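Side-chain contacts in uncharacterized conserved protein YndB, AHSA1/START domain (Micromonospora chersina, PDB 6V04), which is of unknown function but, as a START/Bet v1-like protein of the dynemicin biosynthetic locus, probably takes part in making that antibiotic: residues G113-E118 and G235-V240; L174-N179 and R200-D205. All coordinates share one frame; numbering follows the deposited sequence. Where two conformers were deposited one is given.

Interaction 1 of 2, residues G113-E118 and G235-V240; sequences GRPGSE and GRTLSV
Pro-115 and Thr-237 have the nearest pair of CA atoms, 8.2 Å apart, between residues 113-118, a loop running into the start of a helix, and residues 235-240, strand from 236 on; farther along, the CA atoms of Glu-118 and Ser-239 are 9.9 Å apart. At such spacing the two segments meet through side chains, and lightly, burying 78 Å² in all. Pro-115 turns the CG corner of its ring toward the strand, and this atom lies 4.3 Å from Thr-237 OG1, a van der Waals approach. The hydroxyl has its polar partner in Arg-234, whose NH2 is hydrogen-bonded to OG1. The other branch of the threonine, the methyl Thr-237 CG2, reaches 4.4 Å from Glu-118 OE2. A beta-branched threonine suits this place, for it offers one polar and one apolar arm, and its branching is at ease in an extended strand. Proline suits the other side: its fixed phi fits the turn into the helix, where Glu-118 N donates to Pro-115 O at 2.9 Å, while the ring presents a compact apolar surface. Glu-118 has CG at a chi1 of -99°, away from the staggered positions, and its nearly straight chi2 carries the carboxylate out toward the threonine methyl. Behind this contact, Arg-114 points away from the strand and forms a salt bridge with Asp-109. The loop thus sets the beginning of helix 116-139 against the edge region of the second sheet, where strand 236-243 runs between strands 151-157 and 223-230, and Pro-115 also touches Glu-230 of the latter.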
loop_
_atom_site.group_PDB
_atom_site.type_symbol
_atom_site.label_atom_id
_atom_site.label_comp_id
_atom_site.label_asym_id
_atom_site.label_seq_id
_atom_site.Cartn_x
_atom_site.Cartn_y
_atom_site.Cartn_z
ATOM N N GLY A 113 0.886 17.701 1.177
ATOM C CA GLY A 113 2.309 17.456 1.078
ATOM C C GLY A 113 2.689 16.174 0.374
ATOM O O GLY A 113 3.859 15.778 0.431
ATOM N N ARG A 114 1.749 15.521 -0.292
ATOM C CA ARG A 114 2.041 14.277 -0.987
ATOM C C ARG A 114 3.197 14.472 -1.964
ATOM O O ARG A 114 3.130 15.366 -2.818
ATOM C CB ARG A 114 0.804 13.816 -1.748
ATOM C CG ARG A 114 1.016 12.614 -2.645
ATOM C CD ARG A 114 -0.320 12.171 -3.186
ATOM N NE ARG A 114 -1.040 11.384 -2.196
ATOM C CZ ARG A 114 -2.362 11.261 -2.128
ATOM N NH1 ARG A 114 -2.886 10.475 -1.196
ATOM N NH2 ARG A 114 -3.159 11.914 -2.967
ATOM N N PRO A 115 4.249 13.654 -1.897
ATOM C CA PRO A 115 5.324 13.775 -2.890
ATOM C C PRO A 115 4.789 13.614 -4.305
ATOM O O PRO A 115 3.962 12.746 -4.584
ATOM C CB PRO A 115 6.282 12.636 -2.519
ATOM C CG PRO A 115 6.008 12.356 -1.085
ATOM C CD PRO A 115 4.544 12.613 -0.896
ATOM N N GLY A 116 5.269 14.472 -5.208
ATOM C CA GLY A 116 4.902 14.319 -6.604
ATOM C C GLY A 116 5.244 12.946 -7.138
ATOM O O GLY A 116 4.550 12.423 -8.016
ATOM N N SER A 117 6.292 12.324 -6.588
ATOM C CA SER A 117 6.700 10.995 -7.025
ATOM C C SER A 117 5.647 9.935 -6.731
ATOM O O SER A 117 5.685 8.861 -7.339
ATOM C CB SER A 117 8.018 10.609 -6.349
ATOM O OG SER A 117 7.868 10.537 -4.940
ATOM N N GLU A 118 4.713 10.207 -5.815
ATOM C CA GLU A 118 3.664 9.261 -5.461
ATOM C C GLU A 118 2.422 9.390 -6.325
ATOM O O GLU A 118 1.643 8.435 -6.411
ATOM C CB GLU A 118 3.238 9.460 -4.002
ATOM C CG GLU A 118 3.855 8.497 -3.013
ATOM C CD GLU A 118 3.304 8.694 -1.611
ATOM O OE1 GLU A 118 2.084 8.506 -1.420
ATOM O OE2 GLU A 118 4.088 9.054 -0.706
ATOM N N GLY A 235 7.096 17.115 7.430
ATOM C CA GLY A 235 7.960 16.055 7.914
ATOM C C GLY A 235 8.688 15.383 6.770
ATOM O O GLY A 235 8.494 15.704 5.599
ATOM N N ARG A 236 9.548 14.423 7.130
ATOM C CA ARG A 236 10.322 13.665 6.156
ATOM C C ARG A 236 9.555 12.400 5.821
ATOM O O ARG A 236 9.200 11.638 6.723
ATOM C CB ARG A 236 11.707 13.289 6.689
ATOM C CG ARG A 236 12.727 14.404 6.590
ATOM C CD ARG A 236 14.129 13.887 6.863
ATOM N NE ARG A 236 14.462 13.934 8.281
ATOM C CZ ARG A 236 14.879 15.027 8.910
ATOM N NH1 ARG A 236 15.004 16.172 8.251
ATOM N NH2 ARG A 236 15.162 14.978 10.203
ATOM N N THR A 237 9.297 12.173 4.540
ATOM C CA THR A 237 8.588 10.964 4.140
ATOM C C THR A 237 9.605 9.865 3.881
ATOM O O THR A 237 10.444 9.980 2.982
ATOM C CB THR A 237 7.723 11.194 2.905
ATOM O OG1 THR A 237 6.745 12.194 3.192
ATOM C CG2 THR A 237 7.017 9.906 2.505
ATOM N N LEU A 238 9.542 8.809 4.689
ATOM C CA LEU A 238 10.350 7.616 4.509
ATOM C C LEU A 238 9.534 6.620 3.704
ATOM O O LEU A 238 8.444 6.232 4.128
ATOM C CB LEU A 238 10.714 7.045 5.870
ATOM C CG LEU A 238 11.362 5.670 5.849
ATOM C CD1 LEU A 238 12.703 5.727 5.155
ATOM C CD2 LEU A 238 11.508 5.136 7.271
ATOM N N SER A 239 10.039 6.233 2.539
ATOM C CA SER A 239 9.322 5.331 1.651
ATOM C C SER A 239 10.183 4.120 1.319
ATOM O O SER A 239 11.417 4.198 1.255
ATOM C CB SER A 239 8.898 6.032 0.357
ATOM O OG SER A 239 10.013 6.394 -0.440
ATOM N N VAL A 240 9.516 2.994 1.105
ATOM C CA VAL A 240 10.171 1.759 0.708
ATOM C C VAL A 240 9.469 1.209 -0.519
ATOM O O VAL A 240 8.251 1.343 -0.668
ATOM C CB VAL A 240 10.191 0.705 1.832
ATOM C CG1 VAL A 240 8.785 0.361 2.290
ATOM C CG2 VAL A 240 10.920 -0.555 1.341
#

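Interaction 2 of 2, residues L174-N179 and R200-D205; sequences LPIATN and RDWQLD
Ile-176 and Leu-174 both press against the six-membered ring of Trp-202, and the contact between the segments is apolar. Ile-176 comes nearest: its terminal methyl CD1 is 3.8 Å from CH2 and 4.0 Å from CZ3 of Trp-202, approaching the ring obliquely while the two side chains cross at about a right angle. With CG1 lying between the backbone N and the carbonyl carbon (chi1 59°) and CD1 extended beyond it, the isoleucine delivers that methyl at full length. Leu-174 CD1 arrives at the ring edge, near its plane, 4.3 Å from Trp-202 CH2. Tryptophan suits the place because its long, flat ring reaches past the intervening strand 183-187, whose Pro-183 it touches, to the aliphatic residues of 174-179.

The polar part of the indole is engaged outside the two segments, where NE1 donates to Glu-167 OE2. Within 174-179 a weak backbone bond from Ile-176 N to Leu-174 O closes an inverse gamma turn centred on Pro-175, bringing both aliphatic residues to bear on the tryptophan.

Such packing belongs to the helix-grip (START/Bet v1-like) fold, in which a curved antiparallel sheet wraps round the long C-terminal helix, here 252-277, met by Leu-174 on Trp-266.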
loop_
_atom_site.group_PDB
_atom_site.type_symbol
_atom_site.label_atom_id
_atom_site.label_comp_id
_atom_site.label_asym_id
_atom_site.label_seq_id
_atom_site.Cartn_x
_atom_site.Cartn_y
_atom_site.Cartn_z
ATOM N N LEU A 174 15.744 -1.304 10.658
ATOM C CA LEU A 174 15.664 -2.355 9.650
ATOM C C LEU A 174 15.992 -3.708 10.265
ATOM O O LEU A 174 16.832 -3.797 11.162
ATOM C CB LEU A 174 16.640 -2.086 8.508
ATOM C CG LEU A 174 16.210 -0.972 7.553
ATOM C CD1 LEU A 174 17.371 -0.518 6.690
ATOM C CD2 LEU A 174 15.067 -1.443 6.678
ATOM N N PRO A 175 15.363 -4.776 9.777
ATOM C CA PRO A 175 15.622 -6.134 10.306
ATOM C C PRO A 175 16.852 -6.763 9.670
ATOM O O PRO A 175 16.781 -7.762 8.954
ATOM C CB PRO A 175 14.332 -6.871 9.933
ATOM C CG PRO A 175 13.969 -6.267 8.627
ATOM C CD PRO A 175 14.312 -4.798 8.745
ATOM N N ILE A 176 18.017 -6.174 9.936
ATOM C CA ILE A 176 19.253 -6.564 9.275
ATOM C C ILE A 176 20.330 -6.854 10.314
ATOM O O ILE A 176 20.258 -6.416 11.465
ATOM C CB ILE A 176 19.732 -5.476 8.285
ATOM C CG1 ILE A 176 19.967 -4.153 9.015
ATOM C CG2 ILE A 176 18.706 -5.299 7.185
ATOM C CD1 ILE A 176 20.569 -3.053 8.133
ATOM N N ALA A 177 21.344 -7.613 9.894
ATOM C CA ALA A 177 22.525 -7.829 10.711
ATOM C C ALA A 177 23.748 -7.909 9.812
ATOM O O ALA A 177 23.651 -8.185 8.613
ATOM C CB ALA A 177 22.406 -9.104 11.549
ATOM N N THR A 178 24.910 -7.670 10.410
ATOM C CA THR A 178 26.149 -7.671 9.656
ATOM C C THR A 178 26.618 -9.100 9.403
ATOM O O THR A 178 26.240 -10.043 10.105
ATOM C CB THR A 178 27.226 -6.881 10.399
ATOM O OG1 THR A 178 27.498 -7.508 11.659
ATOM C CG2 THR A 178 26.761 -5.448 10.634
ATOM N N ASN A 179 27.441 -9.253 8.358
ATOM C CA ASN A 179 27.994 -10.539 7.956
ATOM C C ASN A 179 29.482 -10.317 7.665
ATOM O O ASN A 179 29.944 -10.336 6.524
ATOM C CB ASN A 179 27.249 -11.109 6.746
ATOM C CG ASN A 179 27.603 -12.554 6.465
ATOM O OD1 ASN A 179 28.170 -12.874 5.422
ATOM N ND2 ASN A 179 27.273 -13.437 7.401
ATOM N N ARG A 200 22.522 -8.421 -0.384
ATOM C CA ARG A 200 23.624 -8.136 -1.294
ATOM C C ARG A 200 23.535 -6.696 -1.790
ATOM O O ARG A 200 22.472 -6.072 -1.779
ATOM C CB ARG A 200 23.627 -9.053 -2.526
ATOM C CG ARG A 200 23.661 -10.544 -2.236
ATOM C CD ARG A 200 24.996 -11.011 -1.666
ATOM N NE ARG A 200 25.366 -12.329 -2.183
ATOM C CZ ARG A 200 26.162 -13.195 -1.560
ATOM N NH1 ARG A 200 26.681 -12.904 -0.374
ATOM N NH2 ARG A 200 26.432 -14.366 -2.123
ATOM N N ASP A 201 24.668 -6.201 -2.290
ATOM C CA ASP A 201 24.722 -4.923 -3.009
ATOM C C ASP A 201 24.199 -3.760 -2.167
ATOM O O ASP A 201 23.517 -2.861 -2.666
ATOM C CB ASP A 201 23.959 -5.020 -4.330
ATOM C CG ASP A 201 24.562 -6.054 -5.272
ATOM O OD1 ASP A 201 25.799 -6.212 -5.264
ATOM O OD2 ASP A 201 23.800 -6.711 -6.010
ATOM N N TRP A 202 24.556 -3.742 -0.888
ATOM C CA TRP A 202 24.190 -2.622 -0.022
ATOM C C TRP A 202 24.836 -1.332 -0.518
ATOM O O TRP A 202 26.060 -1.268 -0.664
ATOM C CB TRP A 202 24.644 -2.924 1.404
ATOM C CG TRP A 202 24.417 -1.842 2.429
ATOM C CD1 TRP A 202 25.273 -0.830 2.756
ATOM C CD2 TRP A 202 23.276 -1.695 3.280
ATOM N NE1 TRP A 202 24.723 -0.048 3.751
ATOM C CE2 TRP A 202 23.500 -0.560 4.089
ATOM C CE3 TRP A 202 22.082 -2.402 3.431
ATOM C CZ2 TRP A 202 22.588 -0.141 5.044
ATOM C CZ3 TRP A 202 21.174 -1.979 4.374
ATOM C CH2 TRP A 202 21.425 -0.860 5.166
ATOM N N GLN A 203 24.015 -0.310 -0.779
ATOM C CA GLN A 203 24.499 1.002 -1.210
ATOM C C GLN A 203 23.708 2.070 -0.468
ATOM O O GLN A 203 22.524 2.273 -0.745
ATOM C CB GLN A 203 24.362 1.187 -2.723
ATOM C CG GLN A 203 25.177 0.209 -3.564
ATOM C CD GLN A 203 26.676 0.346 -3.370
ATOM O OE1 GLN A 203 27.174 1.408 -2.995
ATOM N NE2 GLN A 203 27.404 -0.737 -3.625
ATOM N N LEU A 204 24.361 2.769 0.451
ATOM C CA LEU A 204 23.701 3.804 1.238
ATOM C C LEU A 204 24.256 5.163 0.839
ATOM O O LEU A 204 25.465 5.394 0.932
ATOM C CB LEU A 204 23.895 3.556 2.733
ATOM C CG LEU A 204 23.354 4.638 3.672
ATOM C CD1 LEU A 204 21.863 4.843 3.462
ATOM C CD2 LEU A 204 23.636 4.270 5.119
ATOM N N ASP A 205 23.367 6.045 0.374
ATOM C CA ASP A 205 23.666 7.458 0.139
ATOM C C ASP A 205 23.101 8.196 1.350
ATOM O O ASP A 205 21.884 8.348 1.478
ATOM C CB ASP A 205 23.039 7.919 -1.174
ATOM C CG ASP A 205 23.459 9.322 -1.578
ATOM O OD1 ASP A 205 24.360 9.916 -0.942
ATOM O OD2 ASP A 205 22.875 9.831 -2.557
#

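Both interactions involve the second of the protein's two seven-stranded antiparallel sheets. The centres of interactions 1 and 2 are 22 Å apart, and the nearest atoms of interactions 1 and 2 are about 7 Å apart, without touching. Interaction 1 approaches this sheet from outside, bringing in the start of helix 116-139, which follows the last strand of the first sheet. Interaction 2 belongs to the other end of the second sheet, joining its edge strand 176-178 and the turn before it to strand 196-205. Along the chain, both segments of interaction 2 fall between residues 118 and 235. Interaction 1 therefore joins the two halves of the molecule, each with its own sheet, whereas interaction 2 consolidates one of them.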